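Local coordinates for beta-ketoacyl-[acyl-carrier-protein] synthase III (Pseudomonas aeruginosa, PDB 2X3E) that probably catalyses the first condensation of bacterial fatty acid synthesis, joining acetyl-CoA with malonyl-ACP to give 3-oxobutanoyl-ACP, at residues A[244-249]-A[303-308]. The protein carries 1 engineered substitution. Residues are numbered along the deposited sequence; the frame is centred on the assembly and turned at random.
Sequences LHHLVP and GNMVLT
Val248 and Leu307 lie side by side on one face of a parallel strand pair, the branch point Val248 CB set 3.5 Å from the Leu307 CD2 methyl. The chain of Met305 bends at its last torsion (chi3 -82°) and tucks the CE methyl, 3.7 Å from His246 CB, into the hollow between that residue and Val248 CG2; an unbranched, flexible side chain can shape itself to such a niche. On the other face Leu244 CD2 meets Val306 CG2 at 3.6 Å, Leu247 CD1 rests beside Val306 CB, and Thr308 turns its CG2 methyl to the Pro249 ring. Beta-branched valine and threonine suit these extended backbones. Proline has no N-H to give, and the bonds to 303-308 at this end need none from it: Val248 N and Val248 O do the work.

Backbone bonds alternate from His246 N to Asn304 O through to Thr308 N with Val248 O; the central Val248 N to Val306 O bond is almost straight, at 175°. At the start His245 extends the pairing with its side chain: ND1 accepts from Asn304 N at 3.1 Å, while Asn304 O receives both His245 N and His246 N.

Strand 246-249, which leads directly into the predicted active-site residue His250, belongs to a mixed sheet of the thiolase-like fold. It is bonded to 304-311 on one side, while on the other the backbone of Leu247 pairs with Arg270 and Val272; 304-311 is bonded in turn to 315-322. Helix 285-295 covers Val248 and Met305, and helix 215-237 packs against Leu244, Pro249 and Thr308.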
ATOM      1  N   LEU A 244       5.786  30.069  -7.693  1.00 21.95           N
ATOM      2  CA  LEU A 244       4.675  29.228  -7.246  1.00 21.39           C
ATOM      3  C   LEU A 244       3.384  30.032  -7.148  1.00 21.83           C
ATOM      4  O   LEU A 244       3.345  31.065  -6.477  1.00 23.34           O
ATOM      5  CB  LEU A 244       4.955  28.633  -5.861  1.00 21.09           C
ATOM      6  CG  LEU A 244       5.375  27.190  -5.672  1.00 21.17           C
ATOM      7  CD1 LEU A 244       5.354  26.891  -4.174  1.00 20.61           C
ATOM      8  CD2 LEU A 244       4.476  26.222  -6.439  1.00 19.88           C
ATOM      9  N   HIS A 245       2.334  29.560  -7.811  1.00 20.99           N
ATOM     10  CA  HIS A 245       1.007  30.151  -7.669  1.00 21.33           C
ATOM     11  C   HIS A 245       0.253  29.498  -6.516  1.00 19.97           C
ATOM     12  O   HIS A 245      -0.477  30.173  -5.791  1.00 19.67           O
ATOM     13  CB  HIS A 245       0.188  29.990  -8.956  1.00 22.24           C
ATOM     14  CG  HIS A 245       0.662  30.843 -10.091  1.00 24.30           C
ATOM     15  ND1 HIS A 245       1.572  30.400 -11.026  1.00 25.27           N
ATOM     16  CD2 HIS A 245       0.339  32.109 -10.449  1.00 27.44           C
ATOM     17  CE1 HIS A 245       1.797  31.356 -11.908  1.00 27.29           C
ATOM     18  NE2 HIS A 245       1.060  32.405 -11.582  1.00 28.35           N
ATOM     19  N   HIS A 246       0.422  28.183  -6.373  1.00 18.18           N
ATOM     20  CA  HIS A 246      -0.356  27.388  -5.421  1.00 17.48           C
ATOM     21  C   HIS A 246       0.498  26.383  -4.663  1.00 16.31           C
ATOM     22  O   HIS A 246       1.152  25.528  -5.259  1.00 16.40           O
ATOM     23  CB  HIS A 246      -1.471  26.627  -6.141  1.00 17.58           C
ATOM     24  CG  HIS A 246      -2.270  27.475  -7.077  1.00 18.08           C
ATOM     25  ND1 HIS A 246      -3.064  28.511  -6.641  1.00 18.46           N
ATOM     26  CD2 HIS A 246      -2.404  27.434  -8.423  1.00 18.69           C
ATOM     27  CE1 HIS A 246      -3.641  29.086  -7.681  1.00 19.99           C
ATOM     28  NE2 HIS A 246      -3.259  28.448  -8.774  1.00 19.20           N
ATOM     29  N   LEU A 247       0.484  26.495  -3.341  1.00 16.00           N
ATOM     30  CA  LEU A 247       1.075  25.499  -2.466  1.00 15.05           C
ATOM     31  C   LEU A 247      -0.062  24.802  -1.726  1.00 14.82           C
ATOM     32  O   LEU A 247      -0.851  25.459  -1.035  1.00 15.57           O
ATOM     33  CB  LEU A 247       2.018  26.155  -1.464  1.00 15.24           C
ATOM     34  CG  LEU A 247       2.770  25.198  -0.529  1.00 14.93           C
ATOM     35  CD1 LEU A 247       3.594  24.185  -1.310  1.00 14.43           C
ATOM     36  CD2 LEU A 247       3.650  26.005   0.430  1.00 15.82           C
ATOM     37  N   VAL A 248      -0.152  23.488  -1.890  1.00 14.34           N
ATOM     38  CA  VAL A 248      -1.206  22.691  -1.267  1.00 14.46           C
ATOM     39  C   VAL A 248      -0.567  21.661  -0.335  1.00 14.35           C
ATOM     40  O   VAL A 248      -0.233  20.552  -0.747  1.00 14.39           O
ATOM     41  CB  VAL A 248      -2.089  21.973  -2.302  1.00 14.30           C
ATOM     42  CG1 VAL A 248      -3.327  21.417  -1.616  1.00 13.87           C
ATOM     43  CG2 VAL A 248      -2.486  22.919  -3.414  1.00 15.06           C
ATOM     44  N   PRO A 249      -0.360  22.045   0.927  1.00 15.10           N
ATOM     45  CA  PRO A 249       0.238  21.140   1.893  1.00 15.07           C
ATOM     46  C   PRO A 249      -0.780  20.221   2.569  1.00 15.32           C
ATOM     47  O   PRO A 249      -1.983  20.512   2.603  1.00 15.39           O
ATOM     48  CB  PRO A 249       0.837  22.097   2.920  1.00 15.73           C
ATOM     49  CG  PRO A 249      -0.018  23.271   2.859  1.00 17.04           C
ATOM     50  CD  PRO A 249      -0.460  23.416   1.452  1.00 15.68           C
ATOM     51  N   GLY A 303      -1.471  27.247 -13.571  1.00 19.85           N
ATOM     52  CA  GLY A 303      -0.713  27.810 -12.460  1.00 19.21           C
ATOM     53  C   GLY A 303       0.318  26.830 -11.923  1.00 18.23           C
ATOM     54  O   GLY A 303       0.062  25.625 -11.831  1.00 17.29           O
ATOM     55  N   ASN A 304       1.494  27.347 -11.583  1.00 17.82           N
ATOM     56  CA  ASN A 304       2.547  26.526 -10.981  1.00 17.16           C
ATOM     57  C   ASN A 304       2.124  26.073  -9.584  1.00 16.23           C
ATOM     58  O   ASN A 304       1.791  26.901  -8.736  1.00 16.58           O
ATOM     59  CB  ASN A 304       3.858  27.309 -10.899  1.00 17.49           C
ATOM     60  CG  ASN A 304       4.392  27.701 -12.263  1.00 19.05           C
ATOM     61  OD1 ASN A 304       4.184  26.992 -13.249  1.00 19.09           O
ATOM     62  ND2 ASN A 304       5.088  28.834 -12.326  1.00 19.19           N
ATOM     63  N   MET A 305       2.141  24.765  -9.360  1.00 15.76           N
ATOM     64  CA  MET A 305       1.631  24.174  -8.126  1.00 14.97           C
ATOM     65  C   MET A 305       2.588  23.133  -7.547  1.00 14.37           C
ATOM     66  O   MET A 305       3.231  22.376  -8.281  1.00 13.65           O
ATOM     67  CB  MET A 305       0.271  23.523  -8.398  1.00 14.82           C
ATOM     68  CG  MET A 305      -0.357  22.797  -7.208  1.00 13.98           C
ATOM     69  SD  MET A 305      -1.950  22.073  -7.647  1.00 14.12           S
ATOM     70  CE  MET A 305      -3.015  23.506  -7.494  1.00 13.07           C
ATOM     71  N   VAL A 306       2.671  23.112  -6.219  1.00 13.80           N
ATOM     72  CA  VAL A 306       3.333  22.040  -5.488  1.00 13.28           C
ATOM     73  C   VAL A 306       2.394  21.489  -4.414  1.00 13.47           C
ATOM     74  O   VAL A 306       1.756  22.247  -3.668  1.00 13.70           O
ATOM     75  CB  VAL A 306       4.652  22.513  -4.853  1.00 13.83           C
ATOM     76  CG1 VAL A 306       5.244  21.438  -3.928  1.00 12.48           C
ATOM     77  CG2 VAL A 306       5.648  22.880  -5.950  1.00 13.36           C
ATOM     78  N   LEU A 307       2.296  20.165  -4.380  1.00 13.16           N
ATOM     79  CA  LEU A 307       1.599  19.452  -3.332  1.00 13.76           C
ATOM     80  C   LEU A 307       2.679  18.896  -2.423  1.00 13.85           C
ATOM     81  O   LEU A 307       3.685  18.382  -2.902  1.00 14.42           O
ATOM     82  CB  LEU A 307       0.763  18.306  -3.906  1.00 13.90           C
ATOM     83  CG  LEU A 307      -0.084  18.614  -5.138  1.00 14.39           C
ATOM     84  CD1 LEU A 307      -0.840  17.361  -5.598  1.00 14.96           C
ATOM     85  CD2 LEU A 307      -1.054  19.750  -4.865  1.00 14.40           C
ATOM     86  N   THR A 308       2.477  18.986  -1.119  1.00 14.29           N
ATOM     87  CA  THR A 308       3.492  18.520  -0.185  1.00 14.23           C
ATOM     88  C   THR A 308       2.884  17.899   1.071  1.00 14.06           C
ATOM     89  O   THR A 308       1.855  18.359   1.576  1.00 14.34           O
ATOM     90  CB  THR A 308       4.466  19.663   0.174  1.00 14.52           C
ATOM     91  OG1 THR A 308       5.548  19.149   0.967  1.00 14.69           O
ATOM     92  CG2 THR A 308       3.753  20.775   0.921  1.00 14.91           C
TER